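Desulfoferrodoxin (rbo) (Treponema pallidum subsp. pallidum str. Nichols, PDB 1Y07) probably reduces superoxide to hydrogen peroxide at a mononuclear iron centre, as a class III superoxide reductase. Local coordinates at residues B[44-56]-B[64-76]. Numbering follows the deposited sequence.
Sequences DAAKEKHIPVVEV and KVGSVAHPMTPEH. With FE (Fe (III) ion), chain H.
H50 and H70 meet at an iron(III) ion, and their contact illustrates how a metal site uses one imidazole nitrogen for the metal and the other for the backbone. The NE2 atoms of H50 and H70 lie 2.9 Å apart because both bind the iron, not each other; H76 adds a third NE2, 2.1 Å from the iron. The rings of H50 and H70 form an offset edge-to-face pair with planes at 76°, the CD2 edge of H70 lying over one face of H50. H50 ND1 donates to a lone pair of A46 O at 3.0 Å, the acceptor almost exactly in the ring plane, while H70 ND1 donates to P71 O at 2.6 Å, again close to its ring plane. Gripped at NE2 by the iron and at ND1 by a backbone carbonyl, each ring is restrained in its rotation. With CG anti to the backbone N (chi1 -172°), H70 also sets its CD2 edge 3.1 Å from K49 O, in the ring plane.

Farther along, the segments pair as antiparallel strands. V53 N donates to K64 O at 2.8 Å, nearly straight at 178°, and K64 N returns a bond to V53 O at 2.9 Å. The K64 side chain crosses that of E55 at a slant, its CD against E55 OE2, but its NZ forms a salt bridge with E101. Just past G66, S67 OG gives E48 O a weak hydrogen bond.

C119 and H122 complete the iron site, a four-histidine, one-cysteine centre characteristic of superoxide reductases, with three of its histidines supplied by the segments leading into and out of the 52-57/60-65 β-hairpin.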
# COMPACT_ATOMS: atom_id res chain seq x y z
N ASP B 44 -9.87 -19.34 -17.53
CA ASP B 44 -10.86 -18.57 -18.29
C ASP B 44 -12.17 -18.50 -17.53
O ASP B 44 -12.71 -17.42 -17.35
CB ASP B 44 -11.14 -19.20 -19.67
CG ASP B 44 -10.19 -18.72 -20.76
OD1 ASP B 44 -9.71 -17.55 -20.70
OD2 ASP B 44 -9.88 -19.45 -21.73
N ALA B 45 -12.67 -19.65 -17.10
CA ALA B 45 -14.00 -19.75 -16.48
C ALA B 45 -14.14 -18.95 -15.18
O ALA B 45 -15.24 -18.52 -14.83
CB ALA B 45 -14.37 -21.22 -16.23
N ALA B 46 -13.03 -18.78 -14.45
CA ALA B 46 -13.02 -17.92 -13.26
C ALA B 46 -12.94 -16.40 -13.57
O ALA B 46 -13.17 -15.58 -12.68
CB ALA B 46 -11.89 -18.34 -12.28
N LYS B 47 -12.63 -16.05 -14.83
CA LYS B 47 -12.38 -14.64 -15.26
C LYS B 47 -13.56 -13.74 -14.99
O LYS B 47 -13.38 -12.60 -14.56
CB LYS B 47 -12.12 -14.54 -16.77
CG LYS B 47 -10.67 -14.61 -17.27
CD LYS B 47 -9.71 -15.29 -16.36
CE LYS B 47 -8.32 -15.42 -17.01
NZ LYS B 47 -8.29 -16.24 -18.26
N GLU B 48 -14.77 -14.23 -15.31
CA GLU B 48 -15.98 -13.40 -15.22
C GLU B 48 -16.26 -12.85 -13.81
O GLU B 48 -16.68 -11.71 -13.66
CB GLU B 48 -17.22 -14.18 -15.71
CG GLU B 48 -17.34 -14.24 -17.22
CD GLU B 48 -18.65 -14.85 -17.70
OE1 GLU B 48 -19.68 -14.77 -16.98
OE2 GLU B 48 -18.65 -15.42 -18.82
N LYS B 49 -16.08 -13.70 -12.79
CA LYS B 49 -16.39 -13.32 -11.42
C LYS B 49 -15.15 -12.76 -10.70
O LYS B 49 -15.28 -12.30 -9.57
CB LYS B 49 -16.97 -14.51 -10.64
CG LYS B 49 -18.47 -14.79 -10.88
CD LYS B 49 -18.79 -16.29 -10.91
CE LYS B 49 -19.79 -16.71 -9.83
NZ LYS B 49 -21.22 -16.56 -10.22
N HIS B 50 -13.97 -12.77 -11.34
CA HIS B 50 -12.73 -12.41 -10.61
C HIS B 50 -11.85 -11.31 -11.18
O HIS B 50 -11.16 -10.65 -10.39
CB HIS B 50 -11.85 -13.65 -10.29
CG HIS B 50 -12.45 -14.58 -9.28
ND1 HIS B 50 -13.26 -15.65 -9.64
CD2 HIS B 50 -12.41 -14.57 -7.92
CE1 HIS B 50 -13.68 -16.25 -8.53
NE2 HIS B 50 -13.22 -15.58 -7.47
N ILE B 51 -11.86 -11.07 -12.50
CA ILE B 51 -11.06 -9.96 -13.05
C ILE B 51 -11.65 -8.58 -12.68
O ILE B 51 -12.80 -8.31 -13.01
CB ILE B 51 -10.89 -10.08 -14.58
CG1 ILE B 51 -10.02 -11.29 -14.89
CG2 ILE B 51 -10.32 -8.78 -15.17
CD1 ILE B 51 -9.74 -11.43 -16.29
N PRO B 52 -10.86 -7.70 -12.06
CA PRO B 52 -11.31 -6.37 -11.68
C PRO B 52 -11.58 -5.51 -12.92
O PRO B 52 -10.79 -5.51 -13.89
CB PRO B 52 -10.16 -5.81 -10.80
CG PRO B 52 -9.04 -6.64 -11.01
CD PRO B 52 -9.46 -7.91 -11.67
N VAL B 53 -12.75 -4.85 -12.91
CA VAL B 53 -13.12 -3.87 -13.90
C VAL B 53 -12.87 -2.50 -13.31
O VAL B 53 -13.36 -2.20 -12.24
CB VAL B 53 -14.64 -4.03 -14.31
CG1 VAL B 53 -15.16 -2.82 -15.10
CG2 VAL B 53 -14.86 -5.32 -15.10
N VAL B 54 -12.13 -1.67 -14.05
CA VAL B 54 -11.76 -0.33 -13.61
C VAL B 54 -12.57 0.73 -14.37
O VAL B 54 -12.72 0.66 -15.58
CB VAL B 54 -10.20 -0.11 -13.79
CG1 VAL B 54 -9.77 1.27 -13.33
CG2 VAL B 54 -9.43 -1.20 -13.03
N GLU B 55 -13.12 1.69 -13.63
CA GLU B 55 -13.98 2.73 -14.20
C GLU B 55 -13.56 4.06 -13.60
O GLU B 55 -13.77 4.29 -12.42
CB GLU B 55 -15.44 2.47 -13.87
CG GLU B 55 -16.02 1.23 -14.53
CD GLU B 55 -17.49 1.04 -14.22
OE1 GLU B 55 -18.05 1.75 -13.33
OE2 GLU B 55 -18.10 0.16 -14.88
N VAL B 56 -12.94 4.89 -14.42
CA VAL B 56 -12.44 6.18 -13.98
C VAL B 56 -13.43 7.27 -14.29
O VAL B 56 -14.06 7.33 -15.38
CB VAL B 56 -11.11 6.53 -14.64
CG1 VAL B 56 -10.57 7.87 -14.11
CG2 VAL B 56 -10.11 5.43 -14.44
N LYS B 64 -14.63 -2.79 -9.74
CA LYS B 64 -15.74 -3.74 -9.54
C LYS B 64 -15.26 -5.17 -9.84
O LYS B 64 -14.57 -5.37 -10.82
CB LYS B 64 -16.91 -3.46 -10.49
CG LYS B 64 -17.35 -2.00 -10.70
CD LYS B 64 -18.50 -1.96 -11.71
CE LYS B 64 -19.76 -2.49 -11.08
NZ LYS B 64 -19.93 -1.99 -9.69
N VAL B 65 -15.60 -6.13 -8.97
CA VAL B 65 -15.08 -7.48 -9.10
C VAL B 65 -16.27 -8.28 -9.54
O VAL B 65 -17.20 -8.53 -8.76
CB VAL B 65 -14.34 -7.98 -7.83
CG1 VAL B 65 -13.72 -9.39 -8.05
CG2 VAL B 65 -13.24 -7.00 -7.50
N GLY B 66 -16.17 -8.65 -10.81
CA GLY B 66 -17.28 -8.66 -11.70
C GLY B 66 -17.39 -7.66 -12.84
O GLY B 66 -17.82 -6.51 -12.65
N SER B 67 -17.10 -8.14 -14.06
CA SER B 67 -17.89 -7.70 -15.22
C SER B 67 -19.36 -8.10 -14.93
O SER B 67 -20.32 -7.42 -15.34
CB SER B 67 -17.44 -8.41 -16.49
OG SER B 67 -17.57 -9.80 -16.30
N VAL B 68 -19.51 -9.23 -14.23
CA VAL B 68 -20.66 -9.40 -13.34
C VAL B 68 -20.21 -9.72 -11.86
O VAL B 68 -19.15 -10.29 -11.63
CB VAL B 68 -21.62 -10.44 -13.89
CG1 VAL B 68 -22.23 -9.98 -15.28
CG2 VAL B 68 -20.95 -11.82 -13.99
N ALA B 69 -21.05 -9.40 -10.87
CA ALA B 69 -20.67 -9.44 -9.45
C ALA B 69 -20.25 -10.80 -8.84
O ALA B 69 -20.97 -11.80 -8.91
CB ALA B 69 -21.76 -8.79 -8.58
N HIS B 70 -19.10 -10.78 -8.17
CA HIS B 70 -18.60 -11.87 -7.34
C HIS B 70 -19.35 -11.93 -6.02
O HIS B 70 -19.76 -10.90 -5.49
CB HIS B 70 -17.11 -11.62 -7.03
CG HIS B 70 -16.43 -12.77 -6.34
ND1 HIS B 70 -16.62 -13.07 -5.00
CD2 HIS B 70 -15.56 -13.69 -6.81
CE1 HIS B 70 -15.89 -14.11 -4.68
NE2 HIS B 70 -15.23 -14.50 -5.75
N PRO B 71 -19.50 -13.13 -5.47
CA PRO B 71 -20.02 -13.33 -4.12
C PRO B 71 -19.34 -12.49 -3.03
O PRO B 71 -18.14 -12.35 -3.02
CB PRO B 71 -19.77 -14.81 -3.86
CG PRO B 71 -19.85 -15.42 -5.19
CD PRO B 71 -19.25 -14.43 -6.14
N MET B 72 -20.16 -11.96 -2.14
CA MET B 72 -19.70 -11.35 -0.92
C MET B 72 -20.46 -11.98 0.26
O MET B 72 -21.45 -11.40 0.79
CB MET B 72 -19.91 -9.84 -1.00
CG MET B 72 -19.11 -9.15 -2.09
SD MET B 72 -17.36 -9.13 -1.74
CE MET B 72 -17.27 -8.02 -0.45
N THR B 73 -20.02 -13.19 0.63
CA THR B 73 -20.54 -13.96 1.77
C THR B 73 -19.41 -14.34 2.72
O THR B 73 -18.25 -14.33 2.32
CB THR B 73 -21.19 -15.28 1.29
OG1 THR B 73 -20.17 -16.20 0.88
CG2 THR B 73 -22.05 -15.07 0.06
N PRO B 74 -19.72 -14.75 3.95
CA PRO B 74 -18.64 -15.08 4.90
C PRO B 74 -17.72 -16.22 4.43
O PRO B 74 -16.56 -16.25 4.82
CB PRO B 74 -19.40 -15.48 6.17
CG PRO B 74 -20.77 -14.87 6.01
CD PRO B 74 -21.06 -14.95 4.54
N GLU B 75 -18.23 -17.13 3.61
CA GLU B 75 -17.44 -18.31 3.19
C GLU B 75 -16.67 -18.06 1.88
O GLU B 75 -15.65 -18.71 1.60
CB GLU B 75 -18.36 -19.54 3.03
CG GLU B 75 -19.29 -19.81 4.22
CD GLU B 75 -20.56 -18.96 4.24
OE1 GLU B 75 -21.37 -19.03 3.28
OE2 GLU B 75 -20.77 -18.22 5.22
N HIS B 76 -17.18 -17.12 1.10
CA HIS B 76 -16.66 -16.76 -0.21
C HIS B 76 -16.84 -15.27 -0.49
O HIS B 76 -17.96 -14.79 -0.69
CB HIS B 76 -17.37 -17.58 -1.26
CG HIS B 76 -16.72 -17.54 -2.59
ND1 HIS B 76 -17.38 -17.91 -3.74
CD2 HIS B 76 -15.46 -17.19 -2.97
CE1 HIS B 76 -16.56 -17.80 -4.77
NE2 HIS B 76 -15.39 -17.35 -4.33
FE FE H . -13.88 -16.44 -5.50